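Local coordinates for protein lipase (Rhizopus chinensis, PDB 6A0W) that probably hydrolyses the ester bonds of triacylglycerols as a fungal class 3 lipase of the alpha/beta-hydrolase type, with an N-terminal segment that regulates its substrate binding affinity, at residues D76-K81 / I94-A99; T118-T123 / H235-A240; L197-V202 / T219-H224; V227-I232 / I252-A257. All coordinates share one frame; numbering follows the deposited sequence.

Interaction 1. Residues D76-K81 / I94-A99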
# COMPACT_ATOMS: atom_id res chain seq x y z
N ASP A 76 -17.53 -11.63 7.63
CA ASP A 76 -17.43 -12.20 8.97
C ASP A 76 -16.29 -11.57 9.76
O ASP A 76 -15.92 -12.06 10.83
CB ASP A 76 -17.23 -13.72 8.87
CG ASP A 76 -15.77 -14.11 8.61
OD1 ASP A 76 -15.02 -13.37 7.91
OD2 ASP A 76 -15.38 -15.18 9.10
N GLY A 77 -15.80 -10.41 9.32
CA GLY A 77 -14.69 -9.77 10.01
C GLY A 77 -14.95 -9.48 11.48
O GLY A 77 -16.02 -9.03 11.84
N LYS A 78 -13.90 -9.65 12.29
CA LYS A 78 -13.85 -9.22 13.70
C LYS A 78 -12.66 -8.31 13.96
O LYS A 78 -11.49 -8.69 13.77
CB LYS A 78 -13.69 -10.43 14.63
CG LYS A 78 -14.96 -10.90 15.30
CD LYS A 78 -15.56 -12.13 14.62
CE LYS A 78 -15.33 -13.40 15.44
NZ LYS A 78 -15.22 -14.59 14.55
N LEU A 79 -12.94 -7.10 14.39
CA LEU A 79 -11.90 -6.15 14.72
C LEU A 79 -11.25 -6.62 16.01
O LEU A 79 -11.92 -6.83 16.99
CB LEU A 79 -12.49 -4.77 14.96
CG LEU A 79 -12.56 -3.91 13.71
CD1 LEU A 79 -13.35 -2.66 14.07
CD2 LEU A 79 -11.16 -3.59 13.16
N ILE A 80 -9.93 -6.72 16.01
CA ILE A 80 -9.20 -7.13 17.20
C ILE A 80 -8.66 -5.90 17.90
O ILE A 80 -8.76 -5.80 19.10
CB ILE A 80 -8.04 -8.08 16.84
CG1 ILE A 80 -8.56 -9.24 15.98
CG2 ILE A 80 -7.36 -8.63 18.09
CD1 ILE A 80 -9.72 -9.99 16.60
N LYS A 81 -8.26 -4.88 17.14
CA LYS A 81 -7.63 -3.72 17.74
C LYS A 81 -7.62 -2.62 16.71
O LYS A 81 -7.35 -2.90 15.56
CB LYS A 81 -6.18 -4.07 18.07
CG LYS A 81 -5.37 -2.95 18.73
CD LYS A 81 -5.46 -3.08 20.24
CE LYS A 81 -4.80 -1.94 20.99
NZ LYS A 81 -3.33 -1.86 20.79
N ILE A 94 -6.29 -4.26 13.23
CA ILE A 94 -6.07 -5.66 13.02
C ILE A 94 -7.48 -6.22 13.01
O ILE A 94 -8.27 -5.95 13.91
CB ILE A 94 -5.35 -6.32 14.23
CG1 ILE A 94 -4.02 -5.64 14.55
CG2 ILE A 94 -5.24 -7.81 14.03
CD1 ILE A 94 -3.13 -5.52 13.37
N LEU A 95 -7.71 -7.14 12.09
CA LEU A 95 -8.99 -7.75 11.85
C LEU A 95 -8.76 -9.22 11.55
O LEU A 95 -7.83 -9.58 10.83
CB LEU A 95 -9.65 -7.07 10.64
CG LEU A 95 -11.01 -7.61 10.20
CD1 LEU A 95 -12.08 -6.85 10.98
CD2 LEU A 95 -11.16 -7.35 8.70
N ARG A 96 -9.64 -10.07 12.05
CA ARG A 96 -9.56 -11.48 11.74
C ARG A 96 -10.84 -11.94 11.03
O ARG A 96 -11.97 -11.60 11.46
CB ARG A 96 -9.35 -12.29 13.01
CG ARG A 96 -8.97 -13.73 12.71
CD ARG A 96 -8.77 -14.57 13.98
NE ARG A 96 -10.04 -15.02 14.48
CZ ARG A 96 -10.73 -14.48 15.48
NH1 ARG A 96 -10.18 -13.61 16.31
NH2 ARG A 96 -11.97 -14.89 15.69
N SER A 97 -10.64 -12.72 9.98
CA SER A 97 -11.69 -13.49 9.31
C SER A 97 -11.40 -14.97 9.52
O SER A 97 -10.44 -15.53 8.94
CB SER A 97 -11.67 -13.17 7.79
OG SER A 97 -12.59 -14.00 7.07
N ASP A 98 -12.31 -15.65 10.17
CA ASP A 98 -12.18 -17.07 10.33
C ASP A 98 -12.54 -17.74 9.03
O ASP A 98 -11.93 -18.68 8.65
CB ASP A 98 -13.03 -17.57 11.46
CG ASP A 98 -12.52 -17.13 12.78
OD1 ASP A 98 -11.32 -17.14 12.98
OD2 ASP A 98 -13.31 -16.73 13.61
N ALA A 99 -13.52 -17.20 8.35
CA ALA A 99 -13.98 -17.77 7.07
C ALA A 99 -12.85 -17.74 6.04
O ALA A 99 -12.70 -18.70 5.32
CB ALA A 99 -15.16 -16.99 6.58
O HOH W 1 -13.92 -13.83 11.96
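Asp76 reaches across to the end of strand 94-97 with both carboxylate oxygens. Asp76 OD1 takes the proton of Ser97 OG on its syn lone pair, at 2.6 Å, and the backbone N of Ala99 donates to Asp76 OD2 at 2.8 Å, so one carboxylate bridges the start of the turn after the strand. Next to it, on the sheet face of Lys78 and Arg96, three charges meet. Arg96 grips Asp98 side-on: NE lies 2.9 Å from Asp98 OD1 and NH2 3.1 Å from Asp98 OD2, both acceptors close to the guanidinium plane. The Lys78 chain runs alongside Arg96 and brings NZ to 3.0 Å from Asp98 OD2, on the anti side. The shared aspartate probably offsets the closeness of the two cations, and Tyr164 OH adds a hydrogen bond to Asp98 OD1. A water that accepts from Lys78 NZ and Asp98 N lies between the two segments. Lys78 N to Arg96 O and Arg96 N to Lys78 O, both 2.9 Å, make the regular backbone pair. Beyond Leu79, whose CD2 touches Leu95 CD1 on the other face, the pairing slips by one residue: Ile94 O takes Ile80 N at 2.8 Å and, weakly, Lys81 N. Val153 of helix 137-160 packs against both Ile80 and Ile94. This is an antiparallel beta hairpin with a classic bulge, at the margin of the mixed sheet of the alpha/beta-hydrolase fold.

Interaction 2. Residues T118-T123 / H235-A240; sequences TDMVFT and HVPPQA
With CG anti to the backbone N (chi1 -178°) and the next torsion extended too, Met120 carries its sulfur straight out to Val236 and Pro237. Phe122 takes a different first torsion, CG lying anti to the carbonyl carbon (chi1 -54°), and its ring swings against the two prolines. Pro238 CD sits over the middle of one ring face, 3.7 Å from the centroid and only 13° off the normal, a clear CH-pi contact. Pro237 meets the same ring obliquely, its CB 3.6 Å from Phe122 CD1. The peptide before Pro237 is cis, and both pyrrolidine rings touch the phenyl group. Here two loops meet: one leaves helix 113-118, the other follows strand 223-228, and both lie in the class 3 lipase region of the chain. Met120 also passes near, without touching, the residues of the probable Ser-His-Asp triad. Its SD is 4.0 Å from Pro237 CD and 4.1 Å from Val236 CG2, so the sulfur rests on apolar carbon of two consecutive residues. No hydrogen bond links the two segments directly. Polar ties run to residues beyond them: Phe122 O accepts from Tyr243 OH, and Pro237 O from Arg206 NH1.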
# COMPACT_ATOMS: atom_id res chain seq x y z
N THR A 118 2.20 17.51 -1.87
CA THR A 118 2.86 18.79 -2.14
C THR A 118 3.86 19.15 -1.03
O THR A 118 4.92 19.63 -1.33
CB THR A 118 1.89 19.97 -2.36
OG1 THR A 118 1.26 20.26 -1.12
CG2 THR A 118 0.85 19.64 -3.37
N ASP A 119 3.61 18.80 0.22
CA ASP A 119 4.53 19.19 1.31
C ASP A 119 5.59 18.16 1.59
O ASP A 119 6.33 18.29 2.57
CB ASP A 119 3.74 19.44 2.60
CG ASP A 119 2.81 20.65 2.50
OD1 ASP A 119 2.91 21.35 1.47
OD2 ASP A 119 1.91 20.81 3.36
N MET A 120 5.55 17.03 0.89
CA MET A 120 6.30 15.85 1.34
C MET A 120 7.77 16.27 1.32
O MET A 120 8.18 16.90 0.37
CB MET A 120 6.10 14.68 0.35
CG MET A 120 6.81 13.40 0.77
SD MET A 120 6.44 12.05 -0.37
CE MET A 120 4.76 11.69 0.12
N VAL A 121 8.56 15.82 2.28
CA VAL A 121 10.01 15.98 2.21
C VAL A 121 10.70 14.62 2.04
O VAL A 121 10.29 13.61 2.62
CB VAL A 121 10.58 16.70 3.46
CG1 VAL A 121 9.87 18.02 3.71
CG2 VAL A 121 10.50 15.83 4.70
N PHE A 122 11.83 14.63 1.35
CA PHE A 122 12.43 13.42 0.81
C PHE A 122 13.53 12.84 1.67
O PHE A 122 14.01 11.74 1.40
CB PHE A 122 12.97 13.68 -0.60
CG PHE A 122 11.95 14.24 -1.54
CD1 PHE A 122 10.60 13.96 -1.39
CD2 PHE A 122 12.35 15.09 -2.55
CE1 PHE A 122 9.66 14.50 -2.24
CE2 PHE A 122 11.42 15.64 -3.40
CZ PHE A 122 10.08 15.34 -3.26
N THR A 123 13.85 13.50 2.77
CA THR A 123 14.94 13.09 3.64
C THR A 123 14.83 11.62 4.09
O THR A 123 13.81 11.18 4.60
CB THR A 123 14.93 13.96 4.91
OG1 THR A 123 14.80 15.32 4.51
CG2 THR A 123 16.20 13.82 5.72
N HIS A 235 4.71 7.69 -7.94
CA HIS A 235 5.82 8.33 -8.61
C HIS A 235 6.52 9.35 -7.74
O HIS A 235 7.32 10.13 -8.26
CB HIS A 235 5.32 8.99 -9.92
CG HIS A 235 4.62 8.03 -10.82
ND1 HIS A 235 5.30 7.01 -11.47
CD2 HIS A 235 3.30 7.75 -10.96
CE1 HIS A 235 4.42 6.22 -12.07
NE2 HIS A 235 3.20 6.63 -11.76
N VAL A 236 6.24 9.35 -6.44
CA VAL A 236 7.00 10.18 -5.50
C VAL A 236 7.38 9.29 -4.31
O VAL A 236 6.68 8.33 -4.01
CB VAL A 236 6.20 11.40 -4.99
CG1 VAL A 236 5.67 12.24 -6.12
CG2 VAL A 236 5.05 10.95 -4.11
N PRO A 237 8.42 9.66 -3.56
CA PRO A 237 9.43 10.65 -3.94
C PRO A 237 10.18 10.25 -5.19
O PRO A 237 10.14 9.09 -5.58
CB PRO A 237 10.40 10.60 -2.76
CG PRO A 237 9.64 10.08 -1.62
CD PRO A 237 8.54 9.22 -2.17
N PRO A 238 11.03 11.12 -5.69
CA PRO A 238 11.64 10.85 -7.00
C PRO A 238 12.74 9.80 -6.95
O PRO A 238 13.54 9.77 -6.01
CB PRO A 238 12.24 12.21 -7.38
CG PRO A 238 11.47 13.21 -6.56
CD PRO A 238 11.30 12.50 -5.25
N GLN A 239 12.80 8.94 -7.96
CA GLN A 239 13.99 8.13 -8.17
C GLN A 239 15.31 8.92 -8.11
O GLN A 239 16.28 8.45 -7.54
CB GLN A 239 13.90 7.43 -9.52
CG GLN A 239 13.73 5.94 -9.46
CD GLN A 239 13.77 5.34 -10.84
OE1 GLN A 239 12.92 5.65 -11.67
NE2 GLN A 239 14.80 4.59 -11.13
N ALA A 240 15.34 10.11 -8.70
CA ALA A 240 16.58 10.91 -8.74
C ALA A 240 17.11 11.26 -7.35
O ALA A 240 18.29 11.47 -7.18
CB ALA A 240 16.38 12.17 -9.57

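Interaction 3. Residues L197-V202 / T219-H224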
# COMPACT_ATOMS: atom_id res chain seq x y z
N LEU A 197 2.74 -14.88 4.70
CA LEU A 197 2.71 -13.44 4.84
C LEU A 197 2.80 -12.80 3.46
O LEU A 197 3.67 -13.15 2.67
CB LEU A 197 3.89 -12.96 5.69
CG LEU A 197 4.14 -11.47 5.81
CD1 LEU A 197 2.96 -10.83 6.53
CD2 LEU A 197 5.41 -11.21 6.58
N SER A 198 2.03 -11.73 3.28
CA SER A 198 1.91 -11.06 1.98
C SER A 198 1.57 -9.60 2.24
O SER A 198 0.86 -9.30 3.19
CB SER A 198 0.73 -11.72 1.18
OG SER A 198 1.28 -12.65 0.30
N ILE A 199 1.97 -8.72 1.33
CA ILE A 199 1.76 -7.30 1.45
C ILE A 199 1.05 -6.82 0.17
O ILE A 199 1.48 -7.11 -0.95
CB ILE A 199 3.09 -6.54 1.53
CG1 ILE A 199 3.97 -7.07 2.70
CG2 ILE A 199 2.83 -5.07 1.79
CD1 ILE A 199 5.44 -6.65 2.61
N TYR A 200 -0.06 -6.11 0.35
CA TYR A 200 -0.79 -5.53 -0.78
C TYR A 200 -1.01 -4.07 -0.56
O TYR A 200 -1.56 -3.66 0.49
CB TYR A 200 -2.17 -6.19 -0.93
CG TYR A 200 -2.11 -7.62 -1.43
CD1 TYR A 200 -1.90 -8.67 -0.54
CD2 TYR A 200 -2.41 -7.94 -2.77
CE1 TYR A 200 -1.78 -9.97 -0.98
CE2 TYR A 200 -2.38 -9.26 -3.21
CZ TYR A 200 -2.09 -10.27 -2.31
OH TYR A 200 -2.08 -11.58 -2.67
N THR A 201 -0.76 -3.31 -1.61
CA THR A 201 -0.96 -1.88 -1.55
C THR A 201 -1.66 -1.32 -2.82
O THR A 201 -1.55 -1.90 -3.92
CB THR A 201 0.38 -1.12 -1.36
OG1 THR A 201 1.23 -1.29 -2.49
CG2 THR A 201 1.12 -1.56 -0.09
N VAL A 202 -2.26 -0.14 -2.64
CA VAL A 202 -2.87 0.66 -3.70
C VAL A 202 -2.37 2.09 -3.55
O VAL A 202 -2.42 2.64 -2.44
CB VAL A 202 -4.42 0.58 -3.72
CG1 VAL A 202 -4.85 -0.77 -4.30
CG2 VAL A 202 -5.02 0.74 -2.33
N THR A 219 13.71 -10.88 0.58
CA THR A 219 12.98 -11.61 1.61
C THR A 219 12.05 -12.64 1.00
O THR A 219 11.49 -13.50 1.73
CB THR A 219 12.10 -10.69 2.51
OG1 THR A 219 11.05 -10.07 1.74
CG2 THR A 219 12.94 -9.57 3.16
N GLY A 220 11.67 -12.42 -0.26
CA GLY A 220 10.63 -13.31 -0.86
C GLY A 220 9.22 -13.09 -0.34
O GLY A 220 8.28 -13.77 -0.79
N ILE A 221 9.02 -12.14 0.57
CA ILE A 221 7.64 -11.78 0.96
C ILE A 221 6.93 -11.11 -0.24
O ILE A 221 7.39 -10.06 -0.70
CB ILE A 221 7.58 -10.78 2.14
CG1 ILE A 221 8.26 -11.39 3.38
CG2 ILE A 221 6.12 -10.42 2.48
CD1 ILE A 221 7.65 -12.67 3.90
N PRO A 222 5.81 -11.67 -0.71
CA PRO A 222 5.13 -11.07 -1.86
C PRO A 222 4.65 -9.66 -1.54
O PRO A 222 4.06 -9.43 -0.49
CB PRO A 222 3.94 -12.02 -2.07
CG PRO A 222 4.45 -13.34 -1.56
CD PRO A 222 5.13 -12.92 -0.29
N PHE A 223 5.13 -8.70 -2.30
CA PHE A 223 4.74 -7.32 -2.16
C PHE A 223 4.06 -6.86 -3.45
O PHE A 223 4.71 -6.68 -4.47
CB PHE A 223 6.01 -6.50 -1.90
CG PHE A 223 5.81 -5.01 -1.84
CD1 PHE A 223 4.65 -4.47 -1.33
CD2 PHE A 223 6.80 -4.15 -2.24
CE1 PHE A 223 4.48 -3.11 -1.26
CE2 PHE A 223 6.60 -2.78 -2.29
CZ PHE A 223 5.47 -2.26 -1.71
N HIS A 224 2.77 -6.57 -3.37
CA HIS A 224 1.98 -6.22 -4.55
C HIS A 224 1.71 -4.72 -4.54
O HIS A 224 1.23 -4.18 -3.55
CB HIS A 224 0.64 -6.95 -4.50
CG HIS A 224 0.77 -8.43 -4.48
ND1 HIS A 224 0.71 -9.19 -5.63
CD2 HIS A 224 0.85 -9.30 -3.45
CE1 HIS A 224 0.82 -10.46 -5.30
NE2 HIS A 224 0.87 -10.56 -3.98
O HOH W 2 0.95 -13.02 -2.89
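Ile199 O accepts the shortest hydrogen bond between segments 197-202 and 219-224, from His224 N at 2.8 Å, and the CA of Phe223 adds a CA-H...O contact to the same oxygen. On either side of it, Ile199 N donates to Pro222 O and Thr201 N to His224 O, each at 2.9 Å, as in regular parallel strands. The side chains of Tyr200 and His224 leave on the same face, side by side. Both have CG anti to the carbonyl carbon (His224 chi1 -60°), and their rings form an offset stack with centroids 4.0 Å apart and planes at 9°. The overlap is partial: His224 CD2 lies above the rim of the tyrosine ring, 3.2 Å from Tyr200 CE2. A water in the plane of the imidazole is 2.7 Å from His224 NE2 and bonds also to Ser198 OG, which, with the stack, helps to hold the ring's rotation. On the face of Ile199 and Phe223 the contacts are mainly apolar. Ile199 CG2 packs obliquely on Phe223 CD1, Thr201 CG2 comes to the edge of the phenyl ring, and Ile221 CG2 touches Ile199 CD1 at 3.8 Å. The two strands and helix 210-218 between them form a beta-alpha-beta crossover. Strand 165-171 flanks strand 197-202 on its far side, Leu179 of helix 173-188 packs on Ile199 and Phe223, and Leu44 of helix 38-53 lies against Tyr200.

Interaction 4. Residues V227-I232 / I252-A257. With SO4 (sulfate ion), chain C.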
# COMPACT_ATOMS: atom_id res chain seq x y z
N VAL A 227 -1.39 0.11 -8.96
CA VAL A 227 -1.43 1.50 -9.35
C VAL A 227 -2.50 1.82 -10.38
O VAL A 227 -2.74 1.04 -11.29
CB VAL A 227 -0.06 2.16 -9.58
CG1 VAL A 227 1.13 1.29 -9.28
CG2 VAL A 227 0.06 3.09 -10.75
N HIS A 228 -3.30 2.82 -10.02
CA HIS A 228 -4.51 3.21 -10.77
C HIS A 228 -4.22 4.31 -11.76
O HIS A 228 -3.94 5.49 -11.41
CB HIS A 228 -5.64 3.65 -9.86
CG HIS A 228 -6.88 4.08 -10.59
ND1 HIS A 228 -7.34 5.38 -10.57
CD2 HIS A 228 -7.78 3.37 -11.32
CE1 HIS A 228 -8.50 5.44 -11.21
NE2 HIS A 228 -8.77 4.24 -11.71
N LYS A 229 -4.23 3.88 -13.02
CA LYS A 229 -4.01 4.76 -14.15
C LYS A 229 -2.88 5.75 -13.92
O LYS A 229 -1.71 5.35 -13.88
CB LYS A 229 -5.32 5.45 -14.50
CG LYS A 229 -6.42 4.48 -14.92
CD LYS A 229 -7.72 5.17 -15.30
CE LYS A 229 -8.82 4.16 -15.33
NZ LYS A 229 -10.10 4.75 -15.76
N ARG A 230 -3.22 7.05 -13.81
CA ARG A 230 -2.22 8.11 -13.77
C ARG A 230 -1.93 8.62 -12.34
O ARG A 230 -1.36 9.70 -12.17
CB ARG A 230 -2.68 9.32 -14.61
CG ARG A 230 -2.85 9.06 -16.10
CD ARG A 230 -3.47 10.26 -16.81
NE ARG A 230 -3.76 9.99 -18.22
CZ ARG A 230 -2.83 10.01 -19.18
NH1 ARG A 230 -1.56 10.21 -18.89
NH2 ARG A 230 -3.18 9.78 -20.43
N ASP A 231 -2.33 7.87 -11.33
CA ASP A 231 -2.10 8.23 -9.91
C ASP A 231 -0.69 8.72 -9.69
O ASP A 231 0.28 8.01 -10.00
CB ASP A 231 -2.43 7.01 -9.03
CG ASP A 231 -2.20 7.24 -7.55
OD1 ASP A 231 -1.86 8.38 -7.19
OD2 ASP A 231 -2.44 6.28 -6.76
N ILE A 232 -0.55 9.96 -9.23
CA ILE A 232 0.78 10.54 -8.97
C ILE A 232 1.57 9.83 -7.88
O ILE A 232 2.81 9.83 -7.88
CB ILE A 232 0.69 12.02 -8.65
CG1 ILE A 232 2.05 12.67 -8.69
CG2 ILE A 232 -0.03 12.29 -7.34
CD1 ILE A 232 1.95 14.17 -8.68
N ILE A 252 -3.69 -0.73 -13.26
CA ILE A 252 -5.05 -0.63 -13.77
C ILE A 252 -5.07 0.42 -14.86
O ILE A 252 -4.89 1.60 -14.61
CB ILE A 252 -6.03 -0.16 -12.71
CG1 ILE A 252 -6.05 -1.08 -11.49
CG2 ILE A 252 -7.42 -0.11 -13.29
CD1 ILE A 252 -6.81 -0.49 -10.30
N LYS A 253 -5.16 -0.04 -16.10
CA LYS A 253 -5.22 0.86 -17.24
C LYS A 253 -6.67 1.22 -17.54
O LYS A 253 -7.00 2.38 -17.72
CB LYS A 253 -4.50 0.24 -18.44
CG LYS A 253 -3.01 0.07 -18.21
CD LYS A 253 -2.32 -0.45 -19.47
CE LYS A 253 -2.25 0.58 -20.60
NZ LYS A 253 -1.72 0.00 -21.87
N GLU A 254 -7.56 0.25 -17.46
CA GLU A 254 -8.98 0.52 -17.60
C GLU A 254 -9.72 -0.69 -17.12
O GLU A 254 -9.47 -1.81 -17.57
CB GLU A 254 -9.31 0.76 -19.10
CG GLU A 254 -10.79 1.00 -19.36
CD GLU A 254 -11.26 2.40 -18.97
OE1 GLU A 254 -10.42 3.27 -18.62
OE2 GLU A 254 -12.48 2.66 -19.09
N ASP A 255 -10.62 -0.51 -16.17
CA ASP A 255 -11.43 -1.65 -15.76
C ASP A 255 -12.53 -1.97 -16.78
O ASP A 255 -12.92 -1.10 -17.53
CB ASP A 255 -12.05 -1.39 -14.40
CG ASP A 255 -11.09 -1.72 -13.22
OD1 ASP A 255 -10.44 -2.81 -13.25
OD2 ASP A 255 -11.09 -0.91 -12.27
N PRO A 256 -13.10 -3.16 -16.71
CA PRO A 256 -12.80 -4.14 -15.64
C PRO A 256 -11.63 -5.10 -15.93
O PRO A 256 -11.31 -5.90 -15.06
CB PRO A 256 -14.09 -4.96 -15.53
CG PRO A 256 -14.69 -4.86 -16.90
CD PRO A 256 -14.20 -3.60 -17.58
N ALA A 257 -11.11 -5.15 -17.16
CA ALA A 257 -10.22 -6.27 -17.50
C ALA A 257 -8.80 -5.84 -17.88
O ALA A 257 -7.91 -6.69 -17.97
CB ALA A 257 -10.83 -7.11 -18.60
S SO4 C . -11.26 2.05 -11.70
O1 SO4 C . -11.83 2.74 -10.55
O2 SO4 C . -10.98 3.05 -12.75
O3 SO4 C . -12.21 1.04 -12.20
O4 SO4 C . -10.01 1.37 -11.27
O HOH W 3 -11.33 2.13 -15.36
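Ile252 and Lys229 bury the most surface here, and they are joined through the backbone: Lys229 N donates to Ile252 O at 2.9 Å, while Ile252 N donates to Val227 O at 2.8 Å. These bonds end a parallel strand pair. From there the lysine chain runs extended past the carbonyl of Lys253, and its NZ makes a salt bridge with Glu254 OE1 at 3.2 Å, from above the carboxylate plane. The same ammonium binds a water also held by Asp255 N. Ile252 CG2 meets the edge of the His228 ring, 4.0 Å from His228 CD2. With CG anti to the backbone N (chi1 179°), His228 carries its imidazole out to the sulfate beside Ile252, and NE2 as modelled donates to sulfate O2 at 2.7 Å, with ND1 bonded to Asp283 O. The sulfate, probably from the crystallisation liquor and bonded also to Phe288 N and Gly289 N, lies implausibly close to Asp255, so its modelled position there is doubtful. A type II' turn from His228 to Asp231 follows. Asp231 bonds to His284 ND1, consistent with the acid of a Ser-His-Asp triad, placed, as in other alpha/beta-hydrolases, on a turn after a central-sheet strand.

Interactions 1, 3 and 4 all reach the one mixed sheet: 1 at its margin with strand 78-85, 3 and 4 on strand 223-228, where 3 pairs its start with strand 197-202 and 4 its end with strand 248-252. Their centres lie about 20 Å (1 and 3), 29 Å (1 and 4) and 19 Å (3 and 4) apart. Interaction 2 joins two loops, its centre about 35 Å from that of interaction 1, across the chain's centre. Along the chain interaction 1 closes first; the span between the segments of 2 contains 3, and 2 and 4 interleave. Residues 227-232 thus lead from the sheet through the probable triad aspartate and, after two more residues, to the loop of interaction 2.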